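Local coordinates for protein putative sugar kinase PH1459 (Pyrococcus horikoshii, PDB 3EWM) that binds ATP and probably uses it to phosphorylate a sugar, perhaps fructose, as a carbohydrate kinase of the pfkB family, at residues V17-L22 against Q93-S98; S54-D59 against I79-K84; D187-S192 against V204-S209; Y109-L114 against R137-E142. All blocks are in the same frame, centred on the assembly; numbering follows the deposited sequence.

Contact 1 of 4, residues V17-L22 against Q93-S98; sequences VEEGDL and QLKGAS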
loop_
_atom_site.group_PDB
_atom_site.type_symbol
_atom_site.label_atom_id
_atom_site.label_comp_id
_atom_site.label_asym_id
_atom_site.label_seq_id
_atom_site.Cartn_x
_atom_site.Cartn_y
_atom_site.Cartn_z
ATOM N N VAL A 17 -4.239 5.638 13.628
ATOM C CA VAL A 17 -4.372 6.755 14.532
ATOM C C VAL A 17 -5.238 6.362 15.737
ATOM O O VAL A 17 -5.229 7.035 16.776
ATOM C CB VAL A 17 -4.913 7.982 13.753
ATOM C CG1 VAL A 17 -5.688 8.881 14.630
ATOM C CG2 VAL A 17 -3.738 8.736 13.137
ATOM N N GLU A 18 -5.971 5.268 15.596
ATOM C CA GLU A 18 -6.779 4.737 16.683
ATOM C C GLU A 18 -6.437 3.290 16.976
ATOM O O GLU A 18 -5.725 2.629 16.211
ATOM C CB GLU A 18 -8.259 4.862 16.350
ATOM C CG GLU A 18 -8.658 4.070 15.121
ATOM C CD GLU A 18 -10.039 4.405 14.663
ATOM O OE1 GLU A 18 -10.838 4.906 15.499
ATOM O OE2 GLU A 18 -10.326 4.176 13.475
ATOM N N GLU A 19 -6.957 2.805 18.097
ATOM C CA GLU A 19 -6.822 1.400 18.457
ATOM C C GLU A 19 -7.696 0.519 17.586
ATOM O O GLU A 19 -8.652 0.987 16.964
ATOM C CB GLU A 19 -7.138 1.191 19.939
ATOM C CG GLU A 19 -6.135 1.941 20.809
ATOM C CD GLU A 19 -5.669 1.166 22.017
ATOM O OE1 GLU A 19 -5.312 -0.036 21.889
ATOM O OE2 GLU A 19 -5.631 1.785 23.097
ATOM N N GLY A 20 -7.336 -0.758 17.531
ATOM C CA GLY A 20 -8.136 -1.756 16.837
ATOM C C GLY A 20 -7.368 -2.542 15.800
ATOM O O GLY A 20 -6.250 -2.171 15.409
ATOM N N ASP A 21 -7.987 -3.628 15.354
ATOM C CA ASP A 21 -7.478 -4.417 14.268
ATOM C C ASP A 21 -7.371 -3.507 13.047
ATOM O O ASP A 21 -8.212 -2.626 12.855
ATOM C CB ASP A 21 -8.421 -5.594 13.984
ATOM C CG ASP A 21 -8.556 -6.558 15.172
ATOM O OD1 ASP A 21 -9.571 -7.288 15.205
ATOM O OD2 ASP A 21 -7.658 -6.617 16.056
ATOM N N LEU A 22 -6.316 -3.697 12.258
ATOM C CA LEU A 22 -6.163 -3.014 10.969
ATOM C C LEU A 22 -7.407 -3.089 10.106
ATOM O O LEU A 22 -7.711 -2.153 9.366
ATOM C CB LEU A 22 -5.005 -3.614 10.162
ATOM C CG LEU A 22 -3.607 -3.252 10.633
ATOM C CD1 LEU A 22 -2.601 -4.093 9.851
ATOM C CD2 LEU A 22 -3.386 -1.752 10.443
ATOM N N GLN A 93 -0.471 -1.148 12.984
ATOM C CA GLN A 93 -1.157 -0.889 14.238
ATOM C C GLN A 93 -0.125 -1.065 15.342
ATOM O O GLN A 93 0.291 -2.187 15.651
ATOM C CB GLN A 93 -2.366 -1.799 14.435
ATOM C CG GLN A 93 -3.077 -1.615 15.792
ATOM C CD GLN A 93 -3.418 -0.155 16.096
ATOM O OE1 GLN A 93 -2.568 0.611 16.546
ATOM N NE2 GLN A 93 -4.674 0.221 15.871
ATOM N N LEU A 94 0.290 0.050 15.933
ATOM C CA LEU A 94 1.295 0.008 16.999
ATOM C C LEU A 94 0.662 -0.227 18.372
ATOM O O LEU A 94 1.340 -0.667 19.288
ATOM C CB LEU A 94 2.143 1.294 17.011
ATOM C CG LEU A 94 2.967 1.614 15.761
ATOM C CD1 LEU A 94 3.503 3.057 15.827
ATOM C CD2 LEU A 94 4.118 0.627 15.562
ATOM N N LYS A 95 -0.627 0.084 18.508
ATOM C CA LYS A 95 -1.285 0.071 19.823
ATOM C C LYS A 95 -1.875 -1.300 20.177
ATOM O O LYS A 95 -2.027 -2.173 19.320
ATOM C CB LYS A 95 -2.371 1.141 19.907
ATOM C CG LYS A 95 -1.920 2.550 19.562
ATOM C CD LYS A 95 -3.107 3.404 19.124
ATOM C CE LYS A 95 -2.660 4.784 18.625
ATOM N NZ LYS A 95 -1.780 4.707 17.409
ATOM N N GLY A 96 -2.202 -1.482 21.456
ATOM C CA GLY A 96 -2.807 -2.729 21.906
ATOM C C GLY A 96 -1.770 -3.779 22.252
ATOM O O GLY A 96 -0.562 -3.581 22.033
ATOM N N ALA A 97 -2.247 -4.899 22.790
ATOM C CA ALA A 97 -1.383 -5.979 23.261
ATOM C C ALA A 97 -0.689 -6.715 22.127
ATOM O O ALA A 97 0.422 -7.234 22.311
ATOM C CB ALA A 97 -2.170 -6.959 24.127
ATOM N N SER A 98 -1.343 -6.748 20.960
ATOM C CA SER A 98 -0.857 -7.490 19.800
ATOM C C SER A 98 -0.691 -6.568 18.588
ATOM O O SER A 98 -1.538 -6.586 17.688
ATOM C CB SER A 98 -1.826 -8.629 19.441
ATOM O OG SER A 98 -2.265 -9.328 20.592
#

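Contact 2 of 4, residues S54-D59 against I79-K84; sequences SKVGND and IVKDEK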
loop_
_atom_site.group_PDB
_atom_site.type_symbol
_atom_site.label_atom_id
_atom_site.label_comp_id
_atom_site.label_asym_id
_atom_site.label_seq_id
_atom_site.Cartn_x
_atom_site.Cartn_y
_atom_site.Cartn_z
ATOM N N SER A 54 18.612 2.525 -0.833
ATOM C CA SER A 54 17.310 1.932 -0.902
ATOM C C SER A 54 16.706 2.201 -2.269
ATOM O O SER A 54 17.392 2.675 -3.194
ATOM C CB SER A 54 16.405 2.464 0.207
ATOM O OG SER A 54 15.268 1.631 0.305
ATOM N N LYS A 55 15.420 1.899 -2.398
ATOM C CA LYS A 55 14.765 2.059 -3.671
ATOM C C LYS A 55 13.328 2.396 -3.377
ATOM O O LYS A 55 12.681 1.733 -2.552
ATOM C CB LYS A 55 14.862 0.765 -4.498
ATOM C CG LYS A 55 14.733 0.992 -6.001
ATOM C CD LYS A 55 15.019 -0.283 -6.756
ATOM C CE LYS A 55 14.827 -0.101 -8.254
ATOM N NZ LYS A 55 15.175 -1.340 -9.002
ATOM N N VAL A 56 12.846 3.453 -4.020
ATOM C CA VAL A 56 11.441 3.868 -3.867
ATOM C C VAL A 56 10.813 3.884 -5.250
ATOM O O VAL A 56 11.508 3.724 -6.260
ATOM C CB VAL A 56 11.316 5.269 -3.194
ATOM C CG1 VAL A 56 11.793 5.223 -1.742
ATOM C CG2 VAL A 56 12.096 6.326 -3.973
ATOM N N GLY A 57 9.502 4.078 -5.300
ATOM C CA GLY A 57 8.815 4.213 -6.564
ATOM C C GLY A 57 9.041 5.618 -7.080
ATOM O O GLY A 57 9.247 6.566 -6.307
ATOM N N ASN A 58 8.995 5.757 -8.394
ATOM C CA ASN A 58 8.903 7.079 -9.004
ATOM C C ASN A 58 7.467 7.575 -8.810
ATOM O O ASN A 58 6.638 7.547 -9.716
ATOM C CB ASN A 58 9.303 7.038 -10.487
ATOM C CG ASN A 58 9.189 8.400 -11.156
ATOM O OD1 ASN A 58 9.182 9.449 -10.485
ATOM N ND2 ASN A 58 9.099 8.395 -12.488
ATOM N N ASP A 59 7.179 7.986 -7.589
ATOM C CA ASP A 59 5.835 8.365 -7.198
ATOM C C ASP A 59 5.900 9.376 -6.057
ATOM O O ASP A 59 6.986 9.633 -5.530
ATOM C CB ASP A 59 4.972 7.128 -6.904
ATOM C CG ASP A 59 5.537 6.218 -5.810
ATOM O OD1 ASP A 59 5.936 6.710 -4.741
ATOM O OD2 ASP A 59 5.522 4.984 -6.018
ATOM N N ILE A 79 19.453 6.422 -3.022
ATOM C CA ILE A 79 18.073 5.972 -3.145
ATOM C C ILE A 79 17.664 6.021 -4.607
ATOM O O ILE A 79 17.648 7.089 -5.226
ATOM C CB ILE A 79 17.096 6.776 -2.255
ATOM C CG1 ILE A 79 17.548 6.722 -0.793
ATOM C CG2 ILE A 79 15.644 6.264 -2.434
ATOM C CD1 ILE A 79 16.820 7.676 0.092
ATOM N N VAL A 80 17.344 4.851 -5.152
ATOM C CA VAL A 80 16.992 4.723 -6.574
ATOM C C VAL A 80 15.481 4.817 -6.725
ATOM O O VAL A 80 14.733 4.445 -5.825
ATOM C CB VAL A 80 17.527 3.389 -7.155
ATOM C CG1 VAL A 80 17.019 3.155 -8.567
ATOM C CG2 VAL A 80 19.042 3.380 -7.123
ATOM N N LYS A 81 15.030 5.356 -7.849
ATOM C CA LYS A 81 13.617 5.387 -8.143
ATOM C C LYS A 81 13.310 4.262 -9.113
ATOM O O LYS A 81 13.924 4.145 -10.176
ATOM C CB LYS A 81 13.193 6.732 -8.727
ATOM C CG LYS A 81 13.416 7.878 -7.778
ATOM C CD LYS A 81 12.711 9.143 -8.262
ATOM C CE LYS A 81 12.749 10.204 -7.181
ATOM N NZ LYS A 81 11.846 11.341 -7.517
ATOM N N ASP A 82 12.364 3.437 -8.707
ATOM C CA ASP A 82 11.891 2.321 -9.494
ATOM C C ASP A 82 10.738 2.790 -10.378
ATOM O O ASP A 82 9.737 3.324 -9.898
ATOM C CB ASP A 82 11.449 1.203 -8.559
ATOM C CG ASP A 82 11.357 -0.133 -9.249
ATOM O OD1 ASP A 82 10.877 -0.186 -10.401
ATOM O OD2 ASP A 82 11.730 -1.134 -8.618
ATOM N N GLU A 83 10.917 2.623 -11.682
ATOM C CA GLU A 83 9.873 2.964 -12.638
ATOM C C GLU A 83 8.815 1.870 -12.765
ATOM O O GLU A 83 7.772 2.085 -13.376
ATOM C CB GLU A 83 10.504 3.258 -14.010
ATOM C CG GLU A 83 11.496 4.425 -13.992
ATOM C CD GLU A 83 10.842 5.767 -13.685
ATOM O OE1 GLU A 83 9.600 5.884 -13.802
ATOM O OE2 GLU A 83 11.577 6.712 -13.332
ATOM N N LYS A 84 9.079 0.699 -12.200
ATOM C CA LYS A 84 8.147 -0.420 -12.322
ATOM C C LYS A 84 7.471 -0.851 -11.012
ATOM O O LYS A 84 6.539 -1.648 -11.039
ATOM C CB LYS A 84 8.836 -1.631 -12.953
ATOM C CG LYS A 84 9.501 -1.357 -14.300
ATOM C CD LYS A 84 8.472 -1.145 -15.367
ATOM C CE LYS A 84 9.127 -1.086 -16.743
ATOM N NZ LYS A 84 8.185 -0.504 -17.743
HETATM O O HOH W 1 9.257 10.688 -8.312
#

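Contact 3 of 4, residues D187-S192 against V204-S209; sequences DIVKAS and VEVKGS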
loop_
_atom_site.group_PDB
_atom_site.type_symbol
_atom_site.label_atom_id
_atom_site.label_comp_id
_atom_site.label_asym_id
_atom_site.label_seq_id
_atom_site.Cartn_x
_atom_site.Cartn_y
_atom_site.Cartn_z
ATOM N N ASP A 187 29.724 -7.874 11.914
ATOM C CA ASP A 187 30.571 -7.551 13.052
ATOM C C ASP A 187 29.712 -7.256 14.270
ATOM O O ASP A 187 30.056 -7.630 15.382
ATOM C CB ASP A 187 31.384 -6.313 12.731
ATOM C CG ASP A 187 32.330 -6.541 11.579
ATOM O OD1 ASP A 187 33.384 -7.167 11.814
ATOM O OD2 ASP A 187 32.017 -6.091 10.461
ATOM N N ILE A 188 28.597 -6.570 14.026
ATOM C CA ILE A 188 27.732 -6.069 15.075
ATOM C C ILE A 188 26.377 -6.655 14.798
ATOM O O ILE A 188 25.832 -6.513 13.697
ATOM C CB ILE A 188 27.652 -4.524 15.031
ATOM C CG1 ILE A 188 29.036 -3.913 15.259
ATOM C CG2 ILE A 188 26.641 -3.993 16.043
ATOM C CD1 ILE A 188 29.317 -2.736 14.339
ATOM N N VAL A 189 25.827 -7.339 15.788
ATOM C CA VAL A 189 24.497 -7.901 15.652
ATOM C C VAL A 189 23.635 -7.374 16.784
ATOM O O VAL A 189 24.054 -7.359 17.955
ATOM C CB VAL A 189 24.528 -9.464 15.642
ATOM C CG1 VAL A 189 23.112 -10.058 15.761
ATOM C CG2 VAL A 189 25.210 -9.962 14.381
ATOM N N LYS A 190 22.450 -6.904 16.405
ATOM C CA LYS A 190 21.422 -6.512 17.335
ATOM C C LYS A 190 20.242 -7.474 17.214
ATOM O O LYS A 190 19.740 -7.731 16.114
ATOM C CB LYS A 190 20.975 -5.071 17.040
ATOM C CG LYS A 190 19.816 -4.614 17.888
ATOM C CD LYS A 190 19.380 -3.202 17.494
ATOM C CE LYS A 190 18.057 -2.844 18.115
ATOM N NZ LYS A 190 16.907 -3.494 17.446
ATOM N N ALA A 191 19.794 -7.999 18.354
ATOM C CA ALA A 191 18.674 -8.901 18.383
ATOM C C ALA A 191 17.968 -8.770 19.710
ATOM O O ALA A 191 18.603 -8.468 20.716
ATOM C CB ALA A 191 19.140 -10.354 18.178
ATOM N N SER A 192 16.657 -8.999 19.705
ATOM C CA SER A 192 15.910 -9.120 20.947
ATOM C C SER A 192 16.210 -10.476 21.556
ATOM O O SER A 192 16.598 -11.420 20.865
ATOM C CB SER A 192 14.404 -9.022 20.704
ATOM O OG SER A 192 13.970 -10.116 19.905
ATOM N N VAL A 204 21.243 -21.418 14.838
ATOM C CA VAL A 204 21.825 -20.170 14.362
ATOM C C VAL A 204 22.295 -19.373 15.564
ATOM O O VAL A 204 21.484 -18.825 16.298
ATOM C CB VAL A 204 20.821 -19.313 13.533
ATOM C CG1 VAL A 204 21.463 -17.983 13.097
ATOM C CG2 VAL A 204 20.305 -20.088 12.327
ATOM N N GLU A 205 23.607 -19.331 15.760
ATOM C CA GLU A 205 24.206 -18.482 16.774
ATOM C C GLU A 205 23.895 -17.000 16.485
ATOM O O GLU A 205 24.092 -16.517 15.375
ATOM C CB GLU A 205 25.717 -18.750 16.865
ATOM C CG GLU A 205 26.492 -17.781 17.761
ATOM C CD GLU A 205 27.727 -18.390 18.429
ATOM O OE1 GLU A 205 27.890 -18.207 19.657
ATOM O OE2 GLU A 205 28.540 -19.043 17.749
ATOM N N VAL A 206 23.385 -16.290 17.483
ATOM C CA VAL A 206 23.056 -14.886 17.299
ATOM C C VAL A 206 24.126 -14.065 18.005
ATOM O O VAL A 206 23.984 -13.640 19.158
ATOM C CB VAL A 206 21.642 -14.535 17.771
ATOM C CG1 VAL A 206 21.348 -13.044 17.524
ATOM C CG2 VAL A 206 20.608 -15.420 17.066
ATOM N N LYS A 207 25.205 -13.855 17.276
ATOM C CA LYS A 207 26.390 -13.223 17.794
ATOM C C LYS A 207 27.037 -12.528 16.621
ATOM O O LYS A 207 27.179 -13.135 15.546
ATOM C CB LYS A 207 27.336 -14.312 18.336
ATOM C CG LYS A 207 28.699 -13.838 18.823
ATOM C CD LYS A 207 29.510 -14.993 19.454
ATOM C CE LYS A 207 30.596 -14.451 20.395
ATOM N NZ LYS A 207 30.049 -13.533 21.461
ATOM N N GLY A 208 27.394 -11.259 16.805
ATOM C CA GLY A 208 28.273 -10.583 15.845
ATOM C C GLY A 208 29.703 -11.022 16.114
ATOM O O GLY A 208 29.990 -11.536 17.188
ATOM N N SER A 209 30.602 -10.829 15.150
ATOM C CA SER A 209 32.001 -11.222 15.346
ATOM C C SER A 209 32.711 -10.282 16.336
ATOM O O SER A 209 33.612 -10.691 17.088
ATOM C CB SER A 209 32.721 -11.269 13.994
ATOM O OG SER A 209 32.825 -9.976 13.454
HETATM O O HOH W 2 33.523 -10.039 10.961
#

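Contact 4 of 4, residues Y109-L114 against R137-E142; sequences YFNMTL and RNPSRE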
loop_
_atom_site.group_PDB
_atom_site.type_symbol
_atom_site.label_atom_id
_atom_site.label_comp_id
_atom_site.label_asym_id
_atom_site.label_seq_id
_atom_site.Cartn_x
_atom_site.Cartn_y
_atom_site.Cartn_z
ATOM N N TYR A 109 11.467 -1.245 -2.769
ATOM C CA TYR A 109 12.672 -1.526 -1.967
ATOM C C TYR A 109 13.070 -2.995 -2.005
ATOM O O TYR A 109 14.221 -3.335 -1.695
ATOM C CB TYR A 109 12.568 -1.001 -0.519
ATOM C CG TYR A 109 11.548 -1.700 0.329
ATOM C CD1 TYR A 109 11.787 -2.978 0.838
ATOM C CD2 TYR A 109 10.345 -1.067 0.647
ATOM C CE1 TYR A 109 10.860 -3.617 1.642
ATOM C CE2 TYR A 109 9.400 -1.705 1.427
ATOM C CZ TYR A 109 9.661 -2.982 1.915
ATOM O OH TYR A 109 8.707 -3.614 2.671
ATOM N N PHE A 110 12.126 -3.844 -2.412
ATOM C CA PHE A 110 12.363 -5.279 -2.598
ATOM C C PHE A 110 12.863 -5.605 -4.007
ATOM O O PHE A 110 13.212 -6.751 -4.293
ATOM C CB PHE A 110 11.095 -6.084 -2.311
ATOM C CG PHE A 110 10.857 -6.389 -0.855
ATOM C CD1 PHE A 110 11.880 -6.877 -0.048
ATOM C CD2 PHE A 110 9.581 -6.236 -0.302
ATOM C CE1 PHE A 110 11.656 -7.195 1.279
ATOM C CE2 PHE A 110 9.341 -6.575 1.041
ATOM C CZ PHE A 110 10.377 -7.050 1.826
ATOM N N ASN A 111 12.963 -4.581 -4.853
ATOM C CA ASN A 111 13.370 -4.725 -6.249
ATOM C C ASN A 111 14.779 -4.173 -6.571
ATOM O O ASN A 111 15.036 -3.727 -7.691
ATOM C CB ASN A 111 12.331 -4.020 -7.135
ATOM C CG ASN A 111 12.300 -4.555 -8.551
ATOM O OD1 ASN A 111 12.551 -5.743 -8.792
ATOM N ND2 ASN A 111 11.945 -3.690 -9.496
HETATM N N MSE A 112 15.695 -4.200 -5.598
HETATM C CA MSE A 112 17.046 -3.695 -5.826
HETATM C C MSE A 112 17.895 -4.703 -6.565
HETATM O O MSE A 112 17.909 -5.879 -6.233
HETATM C CB MSE A 112 17.722 -3.318 -4.507
HETATM C CG MSE A 112 17.225 -1.998 -3.970
HETATM SE SE MSE A 112 18.275 -1.415 -2.445
HETATM C CE MSE A 112 17.226 -2.353 -1.189
ATOM N N THR A 113 18.593 -4.237 -7.585
ATOM C CA THR A 113 19.555 -5.079 -8.273
ATOM C C THR A 113 20.917 -4.450 -8.056
ATOM O O THR A 113 21.030 -3.328 -7.540
ATOM C CB THR A 113 19.239 -5.194 -9.788
ATOM O OG1 THR A 113 19.215 -3.884 -10.352
ATOM C CG2 THR A 113 17.872 -5.855 -10.019
ATOM N N LEU A 114 21.963 -5.154 -8.458
ATOM C CA LEU A 114 23.315 -4.645 -8.283
ATOM C C LEU A 114 23.553 -3.288 -8.941
ATOM O O LEU A 114 24.308 -2.487 -8.420
ATOM C CB LEU A 114 24.327 -5.657 -8.777
ATOM C CG LEU A 114 24.407 -6.870 -7.862
ATOM C CD1 LEU A 114 25.140 -8.002 -8.567
ATOM C CD2 LEU A 114 25.084 -6.505 -6.535
ATOM N N ARG A 137 12.576 -10.689 0.332
ATOM C CA ARG A 137 12.236 -10.892 -1.062
ATOM C C ARG A 137 13.428 -10.648 -1.957
ATOM O O ARG A 137 14.256 -9.798 -1.680
ATOM C CB ARG A 137 11.119 -9.942 -1.506
ATOM C CG ARG A 137 9.828 -10.056 -0.731
ATOM C CD ARG A 137 9.056 -11.323 -1.116
ATOM N NE ARG A 137 7.796 -11.373 -0.383
ATOM C CZ ARG A 137 7.666 -11.801 0.870
ATOM N NH1 ARG A 137 8.714 -12.253 1.553
ATOM N NH2 ARG A 137 6.474 -11.781 1.448
ATOM N N ASN A 138 13.465 -11.391 -3.055
ATOM C CA ASN A 138 14.373 -11.099 -4.131
ATOM C C ASN A 138 13.719 -10.081 -5.060
ATOM O O ASN A 138 12.506 -9.923 -5.016
ATOM C CB ASN A 138 14.717 -12.386 -4.876
ATOM C CG ASN A 138 15.859 -13.146 -4.239
ATOM O OD1 ASN A 138 15.863 -14.380 -4.227
ATOM N ND2 ASN A 138 16.856 -12.430 -3.751
ATOM N N PRO A 139 14.511 -9.378 -5.891
ATOM C CA PRO A 139 15.972 -9.424 -6.006
ATOM C C PRO A 139 16.734 -8.767 -4.859
ATOM O O PRO A 139 17.944 -8.937 -4.781
ATOM C CB PRO A 139 16.248 -8.645 -7.302
ATOM C CG PRO A 139 15.109 -7.683 -7.371
ATOM C CD PRO A 139 13.926 -8.461 -6.890
ATOM N N SER A 140 16.048 -8.033 -3.983
ATOM C CA SER A 140 16.748 -7.247 -2.967
ATOM C C SER A 140 17.589 -8.115 -2.028
ATOM O O SER A 140 18.729 -7.759 -1.708
ATOM C CB SER A 140 15.781 -6.389 -2.163
ATOM O OG SER A 140 15.626 -5.136 -2.804
ATOM N N ARG A 141 17.031 -9.246 -1.608
ATOM C CA ARG A 141 17.767 -10.179 -0.775
ATOM C C ARG A 141 19.137 -10.517 -1.362
ATOM O O ARG A 141 20.156 -10.303 -0.725
ATOM C CB ARG A 141 16.969 -11.450 -0.528
ATOM C CG ARG A 141 17.812 -12.536 0.094
ATOM C CD ARG A 141 16.936 -13.477 0.858
ATOM N NE ARG A 141 16.451 -14.561 0.037
ATOM C CZ ARG A 141 15.179 -14.900 -0.133
ATOM N NH1 ARG A 141 14.195 -14.226 0.447
ATOM N NH2 ARG A 141 14.895 -15.941 -0.901
ATOM N N GLU A 142 19.162 -11.018 -2.586
ATOM C CA GLU A 142 20.426 -11.407 -3.188
ATOM C C GLU A 142 21.359 -10.218 -3.373
ATOM O O GLU A 142 22.550 -10.330 -3.125
ATOM C CB GLU A 142 20.199 -12.209 -4.481
ATOM C CG GLU A 142 19.835 -13.631 -4.130
ATOM C CD GLU A 142 19.360 -14.469 -5.289
ATOM O OE1 GLU A 142 18.957 -15.616 -4.988
ATOM O OE2 GLU A 142 19.375 -14.002 -6.458
#

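Contact 1 of 4, residues V17-L22 against Q93-S98
Gln93 sends CG away from its own backbone N (chi1 177°) and then bends at chi2 (51°), a bend that brings its amide in against the loop 17-22 and sets NE2 between two backbone carbonyls. NE2 donates to Glu18 O at 2.6 Å with an almost straight N-H...O angle of 168°, and it gives its second proton to Gly20 O at 2.9 Å. Both oxygens lie close to the plane of the amide and are met on a lone pair. The other end of the amide is used within its own turn, where Gln93 OE1 accepts from Lys95 N at 2.8 Å; three bonds thus fix the group's rotation and tell nitrogen from oxygen. The two loops lie at one end of the small four-stranded sheet, which in pfkB kinases is the lid, and Val17 and Leu22 also pack on the second subunit. A leucine in place of Gln93 would probably leave the carbonyls of Glu18 and Gly20 without their donor and Lys95 N without its acceptor, weakening the hold between the loops. On the outer side Glu19 and Lys95 meet through their aliphatic portions, Glu19 CG lying 3.8 Å from Lys95 CD. The charged end of Lys95 passes on to Ser16 O, while the carboxylate of Glu18 turns away to Arg26. Deeper in, Leu22 CD2 rests 4.1 Å from Gln93 CB.

Contact 2 of 4, residues S54-D59 against I79-K84
Lys55 and Asp82 reach each other along one face of a parallel strand pair. With CG opposite its backbone N (chi1 -156°) and every later bond extended, Lys55 passes slantwise over Val80, its CG 3.9 Å from Val80 CB, before NZ comes to 3.5 Å from Asp82 OD2 in a salt bridge. The ammonium is also held by Asp116 and by Asn111 O, and Asp82 OD2 takes the side-chain amide of Asn111, so the lysine is shared by two acids and probably offsets part of their charge in this buried place. Replacing Lys55 by alanine is likely to deprive Asp82 and Asp116 of the cation they share and to uncover the flank of Val80. Asp82 OD1 is occupied separately, accepting from Lys84 N at 2.7 Å in an Asx turn. On the face that carries Val56 and Ile79, the CG2 methyls of these two residues touch at 3.9 Å, under helix 60-71. Past the strand end, Asn58 has CG anti to N (chi1 179°), which carries ND2 to Glu83 OE1 at 2.9 Å. That oxygen is met on its syn lone pair, and the amide stands at 79° to the carboxylate. The backbones are joined by four bonds, from Val80 N to Ser54 O through to Asn58 N to Asp82 O, the shortest being Asp82 N to Val56 O at 2.6 Å. Strands 49-57 and 79-82, linked through helix 60-71, form a classic beta-alpha-beta unit at the margin of the central sheet.

Contact 3 of 4, residues D187-S192 against V204-S209
Val189 and Val206 meet with their side chains at about a right angle, their CG1 methyls 3.9 Å apart. The same Val206 CG1 presses closer on Ala191 CB, at 3.5 Å, so that one methyl touches the two residues of strand 188-192 that face the loop. The second branch of Val189 goes elsewhere: with CG1 opposite the backbone N (chi1 169°), CG2 is turned onto the backbone of Gly208 and comes within 3.5 Å of its CA. Val196 and Leu199 of helix 193-200 also pack on Val206, and Val196 touches Ala191 as well. These residues belong to a beta-alpha-beta crossover of the Rossmann-like central sheet, in which strand 188-192 leads into helix 193-200, and the chain then comes back through 204-209 to enter strand 211-215. Residues 206-209 run nearly opposite to strand 188-192, at 160°, and so return to its beginning. There the backbones draw together, Gly208 CA making a CA-H...O contact of 3.5 Å with Asp187 O. The lack of a side chain matters here, since a beta carbon on Gly208 would run into both Asp187 O and Val189 N. At the same end a water joins the polar tips, lying 3.0 Å from Asp187 OD1, to which it donates, and 2.6 Å from Ser209 OG. The other carboxylate oxygen, Asp187 OD2, accepts from Ile157 N. Lys190, an ATP-binding residue of this protein, points to the opposite face of the strand, against helix 245-259.

Contact 4 of 4, residues Y109-L114 against R137-E142
Met112, present as selenomethionine, and Ser140 bring their backbones together, CA to CA 4.6 Å, where the chain leaves a 3-10 turn on one side and, on the other, passes a cis peptide before Pro139 to enter helix 140-151. Ser140 grips the turn at three places. Its OG donates to Tyr109 O at 2.5 Å and accepts from Met112 N at 2.9 Å, while its own backbone N reaches Phe110 O at 3.1 Å from above the carbonyl plane. Both hydrogen-bonding roles of the buried hydroxyl are therefore filled. The Phe110 ring is sandwiched: Arg137 CG stands 3.6 Å from the ring centroid over one face, a CH-pi contact, and Tyr109 CE1 covers the centre of the other. A bend at chi2 (-74°) lays the guanidinium of Arg137 almost parallel to the ring but high above it, so any cation-pi attraction is weak; the group is held instead by Asp105 and by Leu167 O. Pro139 fills the next position, with CD 3.2 Å from Phe110 O and CG 3.5 Å from Asn111 OD1. The amide nitrogen of Asn111 turns to Asp82. The loop 109-114 thus lies over the N-terminal end of helix 140-151, with Tyr109 and Met112 touching strand 49-57, Phe110 packing on strand 100-103, and Arg141 reaching from the helix toward its neighbour, helix 172-185.

Overall arrangement
Contacts 2 and 4 are direct neighbours, their centres 12 Å apart: Asp82 OD2 meets Asn111 ND2 at 2.7 Å and Lys55 NZ meets Asn111 O at 2.7 Å, so the loop 109-114 is tied to the margin of the central sheet. Contact 3 belongs to the same sheet as contact 2 but lies across the chain's centre, about 31 Å away between centres. It is the one contact beside the nucleotide site, for it contains Lys190, and the side chain of Ala191 is about 6 Å from that of Thr215, another ATP-binding residue. Contact 1 stands apart in the small lid sheet, its centre about 30 Å from each of the others.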